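Side-chain contacts in flavin reductase domain protein, FMN-binding (Shewanella baltica, PDB 3HMZ), which binds flavin mononucleotide and, judging by its family, is probably an oxidoreductase that acts on CH-NH donors with NAD or NADP as acceptor: residues A[31-36]-A[42-47]; A[67-72]-A[100-105]. One frame throughout, in Å; residues are numbered along the deposited sequence.

Contact 1: residues A[31-36]-A[42-47]; sequences TVLVSA and DNVMAA. With FMN (flavin mononucleotide), chain B.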
# COMPACT_ATOMS: atom_id res chain seq x y z
N THR A 31 -6.78 -1.68 -1.15
CA THR A 31 -7.41 -0.60 -1.87
C THR A 31 -8.53 -0.12 -0.93
O THR A 31 -9.18 -0.92 -0.26
CB THR A 31 -7.93 -1.10 -3.21
OG1 THR A 31 -6.78 -1.42 -4.01
CG2 THR A 31 -8.77 -0.08 -3.89
N VAL A 32 -8.69 1.21 -0.86
CA VAL A 32 -9.64 1.82 0.04
C VAL A 32 -10.70 2.62 -0.68
O VAL A 32 -10.61 2.82 -1.90
CB VAL A 32 -8.92 2.74 1.06
CG1 VAL A 32 -7.82 1.96 1.80
CG2 VAL A 32 -8.29 3.97 0.39
N LEU A 33 -11.72 3.01 0.08
CA LEU A 33 -12.67 4.03 -0.39
C LEU A 33 -12.35 5.31 0.39
O LEU A 33 -12.14 5.29 1.59
CB LEU A 33 -14.13 3.63 -0.18
CG LEU A 33 -14.50 2.24 -0.66
CD1 LEU A 33 -15.97 1.99 -0.29
CD2 LEU A 33 -14.22 2.01 -2.13
N VAL A 34 -12.30 6.42 -0.34
CA VAL A 34 -12.09 7.76 0.23
C VAL A 34 -13.45 8.45 0.19
O VAL A 34 -14.08 8.55 -0.87
CB VAL A 34 -11.07 8.60 -0.58
CG1 VAL A 34 -10.79 9.96 0.12
CG2 VAL A 34 -9.77 7.77 -0.84
N SER A 35 -13.93 8.88 1.34
CA SER A 35 -15.17 9.67 1.39
C SER A 35 -14.96 11.02 2.03
O SER A 35 -14.11 11.20 2.91
CB SER A 35 -16.26 8.88 2.09
OG SER A 35 -15.89 8.61 3.43
N ALA A 36 -15.81 11.97 1.62
CA ALA A 36 -15.69 13.34 2.09
C ALA A 36 -17.01 14.06 1.90
O ALA A 36 -17.85 13.62 1.11
CB ALA A 36 -14.52 14.08 1.35
N ASP A 42 -22.04 14.74 -0.06
CA ASP A 42 -21.11 13.63 0.19
C ASP A 42 -20.61 13.02 -1.10
O ASP A 42 -21.27 13.04 -2.14
CB ASP A 42 -21.84 12.54 1.01
CG ASP A 42 -22.16 12.99 2.42
OD1 ASP A 42 -21.32 13.65 3.04
OD2 ASP A 42 -23.22 12.64 2.96
N ASN A 43 -19.42 12.45 -1.02
CA ASN A 43 -18.87 11.73 -2.13
C ASN A 43 -17.97 10.60 -1.65
O ASN A 43 -17.50 10.61 -0.52
CB ASN A 43 -18.07 12.61 -3.08
CG ASN A 43 -17.96 12.02 -4.47
OD1 ASN A 43 -18.74 11.15 -4.86
ND2 ASN A 43 -16.99 12.52 -5.23
N VAL A 44 -17.82 9.62 -2.52
CA VAL A 44 -16.97 8.46 -2.29
C VAL A 44 -16.25 8.15 -3.63
O VAL A 44 -16.88 8.14 -4.67
CB VAL A 44 -17.79 7.21 -1.84
CG1 VAL A 44 -16.84 5.98 -1.59
CG2 VAL A 44 -18.71 7.52 -0.63
N MSE A 45 -14.96 7.85 -3.55
CA MSE A 45 -14.18 7.32 -4.68
C MSE A 45 -13.30 6.17 -4.19
O MSE A 45 -13.17 5.95 -2.99
CB MSE A 45 -13.30 8.40 -5.31
CG MSE A 45 -12.23 8.99 -4.38
SE MSE A 45 -11.00 10.15 -5.27
CE MSE A 45 -9.43 9.04 -5.30
N ALA A 46 -12.73 5.45 -5.15
CA ALA A 46 -11.78 4.37 -4.86
C ALA A 46 -10.35 4.93 -4.91
O ALA A 46 -10.04 5.79 -5.76
CB ALA A 46 -11.92 3.21 -5.82
N ALA A 47 -9.51 4.48 -4.00
CA ALA A 47 -8.08 4.80 -4.01
C ALA A 47 -7.23 3.58 -3.69
O ALA A 47 -7.32 3.03 -2.58
CB ALA A 47 -7.71 5.96 -3.06
N1 FMN B . -7.84 7.93 -8.20
C2 FMN B . -6.91 8.61 -7.46
O2 FMN B . -6.85 9.84 -7.55
N3 FMN B . -6.09 7.91 -6.60
C4 FMN B . -6.13 6.55 -6.47
O4 FMN B . -5.33 5.99 -5.68
C4A FMN B . -7.07 5.87 -7.26
N5 FMN B . -7.19 4.49 -7.18
C5A FMN B . -8.24 3.81 -7.79
C6 FMN B . -8.45 2.44 -7.55
C7 FMN B . -9.48 1.75 -8.17
C7M FMN B . -9.71 0.30 -7.89
C8 FMN B . -10.32 2.43 -9.05
C8M FMN B . -11.46 1.72 -9.76
C9 FMN B . -10.11 3.79 -9.27
C9A FMN B . -9.09 4.51 -8.67
N10 FMN B . -8.87 5.87 -8.87
C10 FMN B . -7.93 6.56 -8.12
C1' FMN B . -9.81 6.71 -9.70
C2' FMN B . -10.91 7.43 -8.92
O2' FMN B . -11.53 6.58 -7.94
C3' FMN B . -11.92 7.90 -9.96
O3' FMN B . -11.30 8.88 -10.79
C4' FMN B . -13.27 8.36 -9.37
O4' FMN B . -14.22 8.31 -10.43
C5' FMN B . -13.25 9.75 -8.77
O5' FMN B . -14.58 10.04 -8.34
P FMN B . -14.99 11.54 -7.96
O1P FMN B . -16.49 11.45 -7.77
O2P FMN B . -14.24 11.99 -6.74
O3P FMN B . -14.61 12.43 -9.12

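Contact 2: residues A[67-72]-A[100-105]; sequences MTKTRE and SLADDA. With FMN (flavin mononucleotide), chain B; EDO (1,2-ethanediol), chain J.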
# COMPACT_ATOMS: atom_id res chain seq x y z
N MSE A 67 -8.43 15.73 -11.18
CA MSE A 67 -9.73 15.58 -11.86
C MSE A 67 -10.84 15.14 -10.90
O MSE A 67 -12.02 15.18 -11.25
CB MSE A 67 -9.67 14.55 -13.03
CG MSE A 67 -9.79 13.00 -12.64
SE MSE A 67 -9.78 11.60 -14.05
CE MSE A 67 -7.99 11.75 -14.80
N THR A 68 -10.48 14.69 -9.69
CA THR A 68 -11.51 14.13 -8.82
C THR A 68 -12.32 15.12 -8.01
O THR A 68 -11.77 16.09 -7.47
CB THR A 68 -10.96 13.05 -7.86
OG1 THR A 68 -10.12 13.63 -6.86
CG2 THR A 68 -10.24 11.95 -8.58
N LYS A 69 -13.63 14.90 -7.95
CA LYS A 69 -14.50 15.73 -7.14
C LYS A 69 -14.17 15.53 -5.67
O LYS A 69 -14.15 16.48 -4.90
CB LYS A 69 -15.99 15.44 -7.42
CG LYS A 69 -16.97 16.35 -6.65
CD LYS A 69 -16.81 17.84 -6.96
CE LYS A 69 -17.17 18.19 -8.34
NZ LYS A 69 -17.25 19.74 -8.42
N THR A 70 -13.81 14.31 -5.28
CA THR A 70 -13.44 14.06 -3.88
C THR A 70 -12.26 14.92 -3.42
O THR A 70 -12.28 15.45 -2.31
CB THR A 70 -13.18 12.55 -3.63
OG1 THR A 70 -14.30 11.80 -4.08
CG2 THR A 70 -13.00 12.30 -2.15
N ARG A 71 -11.26 15.10 -4.28
CA ARG A 71 -10.13 15.97 -3.94
C ARG A 71 -10.62 17.40 -3.62
O ARG A 71 -10.17 18.03 -2.65
CB ARG A 71 -9.13 16.01 -5.07
CG ARG A 71 -8.04 17.02 -4.86
CD ARG A 71 -7.01 16.89 -5.89
NE ARG A 71 -6.06 18.02 -5.82
CZ ARG A 71 -4.78 17.97 -6.16
NH1 ARG A 71 -4.22 16.82 -6.57
NH2 ARG A 71 -4.02 19.07 -6.05
N GLU A 72 -11.52 17.89 -4.46
CA GLU A 72 -12.08 19.24 -4.23
C GLU A 72 -12.73 19.34 -2.85
O GLU A 72 -12.50 20.29 -2.10
CB GLU A 72 -13.09 19.56 -5.33
CG GLU A 72 -13.75 20.94 -5.23
CD GLU A 72 -14.80 21.10 -6.28
OE1 GLU A 72 -14.47 20.82 -7.45
OE2 GLU A 72 -15.96 21.45 -5.88
N SER A 100 -17.58 9.82 -11.82
CA SER A 100 -17.34 11.01 -11.01
C SER A 100 -18.64 11.67 -10.64
O SER A 100 -19.59 11.74 -11.47
CB SER A 100 -16.49 12.06 -11.76
OG SER A 100 -16.29 13.25 -10.97
N LEU A 101 -18.70 12.15 -9.41
CA LEU A 101 -19.84 12.92 -8.92
C LEU A 101 -20.06 14.16 -9.78
O LEU A 101 -21.19 14.62 -9.91
CB LEU A 101 -19.64 13.33 -7.47
CG LEU A 101 -20.81 14.05 -6.77
CD1 LEU A 101 -22.03 13.17 -6.67
CD2 LEU A 101 -20.34 14.52 -5.43
N ALA A 102 -18.99 14.71 -10.38
CA ALA A 102 -19.14 15.88 -11.28
C ALA A 102 -20.09 15.58 -12.47
O ALA A 102 -20.73 16.52 -13.01
CB ALA A 102 -17.77 16.32 -11.80
N ASP A 103 -20.17 14.33 -12.90
CA ASP A 103 -21.01 13.91 -14.03
C ASP A 103 -22.40 13.42 -13.69
O ASP A 103 -23.23 13.31 -14.58
CB ASP A 103 -20.27 12.84 -14.83
CG ASP A 103 -18.93 13.35 -15.36
OD1 ASP A 103 -18.90 14.47 -15.90
OD2 ASP A 103 -17.92 12.64 -15.25
N ASP A 104 -22.67 13.11 -12.41
CA ASP A 104 -23.99 12.65 -12.00
C ASP A 104 -24.12 12.86 -10.52
O ASP A 104 -23.46 12.17 -9.74
CB ASP A 104 -24.23 11.19 -12.37
CG ASP A 104 -25.72 10.74 -12.22
OD1 ASP A 104 -26.45 11.31 -11.42
OD2 ASP A 104 -26.15 9.81 -12.92
N ALA A 105 -24.99 13.79 -10.13
CA ALA A 105 -25.27 14.09 -8.71
C ALA A 105 -25.77 12.88 -7.92
O ALA A 105 -25.65 12.87 -6.72
CB ALA A 105 -26.29 15.21 -8.61
N1 FMN B . -7.84 7.93 -8.20
C2 FMN B . -6.91 8.61 -7.46
O2 FMN B . -6.85 9.84 -7.55
N3 FMN B . -6.09 7.91 -6.60
C4 FMN B . -6.13 6.55 -6.47
O4 FMN B . -5.33 5.99 -5.68
C4A FMN B . -7.07 5.87 -7.26
N5 FMN B . -7.19 4.49 -7.18
C5A FMN B . -8.24 3.81 -7.79
C6 FMN B . -8.45 2.44 -7.55
C7 FMN B . -9.48 1.75 -8.17
C7M FMN B . -9.71 0.30 -7.89
C8 FMN B . -10.32 2.43 -9.05
C8M FMN B . -11.46 1.72 -9.76
C9 FMN B . -10.11 3.79 -9.27
C9A FMN B . -9.09 4.51 -8.67
N10 FMN B . -8.87 5.87 -8.87
C10 FMN B . -7.93 6.56 -8.12
C1' FMN B . -9.81 6.71 -9.70
C2' FMN B . -10.91 7.43 -8.92
O2' FMN B . -11.53 6.58 -7.94
C3' FMN B . -11.92 7.90 -9.96
O3' FMN B . -11.30 8.88 -10.79
C4' FMN B . -13.27 8.36 -9.37
O4' FMN B . -14.22 8.31 -10.43
C5' FMN B . -13.25 9.75 -8.77
O5' FMN B . -14.58 10.04 -8.34
P FMN B . -14.99 11.54 -7.96
O1P FMN B . -16.49 11.45 -7.77
O2P FMN B . -14.24 11.99 -6.74
O3P FMN B . -14.61 12.43 -9.12
C1 EDO J . -12.50 19.25 -10.93
O1 EDO J . -12.38 18.53 -12.17
C2 EDO J . -13.25 18.40 -9.90
O2 EDO J . -14.45 17.82 -10.47
O HOH W 1 -14.64 15.37 -11.63

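Contact 1: residues A[31-36]-A[42-47]
Three hydrogen-bonded pairs, Val32 with Ala47, Val34 with Met45 and Ala36 with Asn43, hold the two strands antiparallel, each pair joined by two backbone bonds. The shortest of the six bonds is Val34 N to Met45 O, at 2.8 Å. Between them, in the non-hydrogen-bonded pairs, the alpha carbons close to 4.3 Å at Ser35 CA and Val44 CA.

Apolar packing divides between the two faces of the sheet. On one, Val34 CG2 presses against Ala47 CB at 3.5 Å, while Val34 CB lies over CG of Met45, a selenomethionine. On the other, Val44 sets CG1 anti to its own backbone N (chi1 -180°), which brings this methyl to Leu33 CB at 3.9 Å. Beyond the pair, strand 79-84 flanks 32-36, and Ile74 of helix 69-77 covers Val34.

The cofactor is touched by strand 42-47 in two ways. Polar contacts run along the tail: Asn43 ND2 gives an almost straight bond (173°) to FMN O1P at 2.8 Å, and the ribityl hydroxyl O2' donates to Ala46 O while weakly accepting from Ala46 N. Three apolar groups lie over one face of the flavin. The Ala46 methyl sits over the dimethylbenzene ring, Ala47 CA stands 3.3 Å above FMN N5, and Met45, its chain bent at chi3 (-107°), brings CE over the N1-C2 edge of the pyrimidine ring, 3.3 Å from FMN C2. The arrangement is a beta hairpin whose second strand forms one wall of the FMN site, as in the split-barrel flavin reductases.

Contact 2: residues A[67-72]-A[100-105]
Lys69 meets Leu101 and Ala102 through its aliphatic chain alone: CG lies 4.0 Å from Leu101 CD2, the two side chains crossing at a slant, and further out CE approaches the Ala102 methyl. Direct packing is thin, only 149 Å² of buried surface for both sides together; the close-fitting part of the contact runs through the FMN phosphate held between the segments.

There every terminal oxygen is gripped. O3P is shared across the contact, taking Lys69 N at 2.9 Å and Ser100 OG at 2.6 Å. O2P receives two bonds from one residue, Thr70 N and Thr70 OG1, and O1P accepts Leu101 N at 2.8 Å in a nearly linear bond (172°). Two local motifs present these donors. Thr68 is the N-cap of helix 69-77, its OG1 accepting from Arg71 N, while the two amides before that one, Lys69 N and Thr70 N, bond to the phosphate; the positive end of the helix dipole probably stabilises that charge further. Across from it, Ser100 OG accepts from Ala102 N at 3.1 Å in an ST turn, fixing the hydroxyl that donates to O3P.

The outer side is looser and wetter. A water donates to both Met67 O and Ser100 OG, and also bonds to O2 of a 1,2-ethanediol probably left from crystallisation. Lys69 bends at chi2 and chi3 (60° and 66°) past this molecule, so that NZ, remote from the phosphate, forms a salt bridge with Glu72 OE1 at 3.1 Å. With an alanine here, Leu101 CD2 and the Ala102 methyl would probably lose the chain that packs on them and Glu72 its charged mate, though the backbone bond to O3P need not go.

In the fold
Contact 1 closes before contact 2 opens along the chain, and both lie within the flavin reductase-like domain. The hairpin of strands 32-38 and 41-55 is deep, its contact centred about 6 Å from the centre of the chain, whereas contact 2, about 17 Å from that centre, lies at the surface where helix 69-77 meets the loop before helix 107-111. The two contact centres are about 11 Å apart, yet they abut: Asn43 packs against both Thr70 and Leu101, and Met45 against Thr70. One FMN spans them. Contact 1 lines the flavin and ribityl chain and reaches the phosphate through Asn43, while contact 2 encloses the phosphate from two sides.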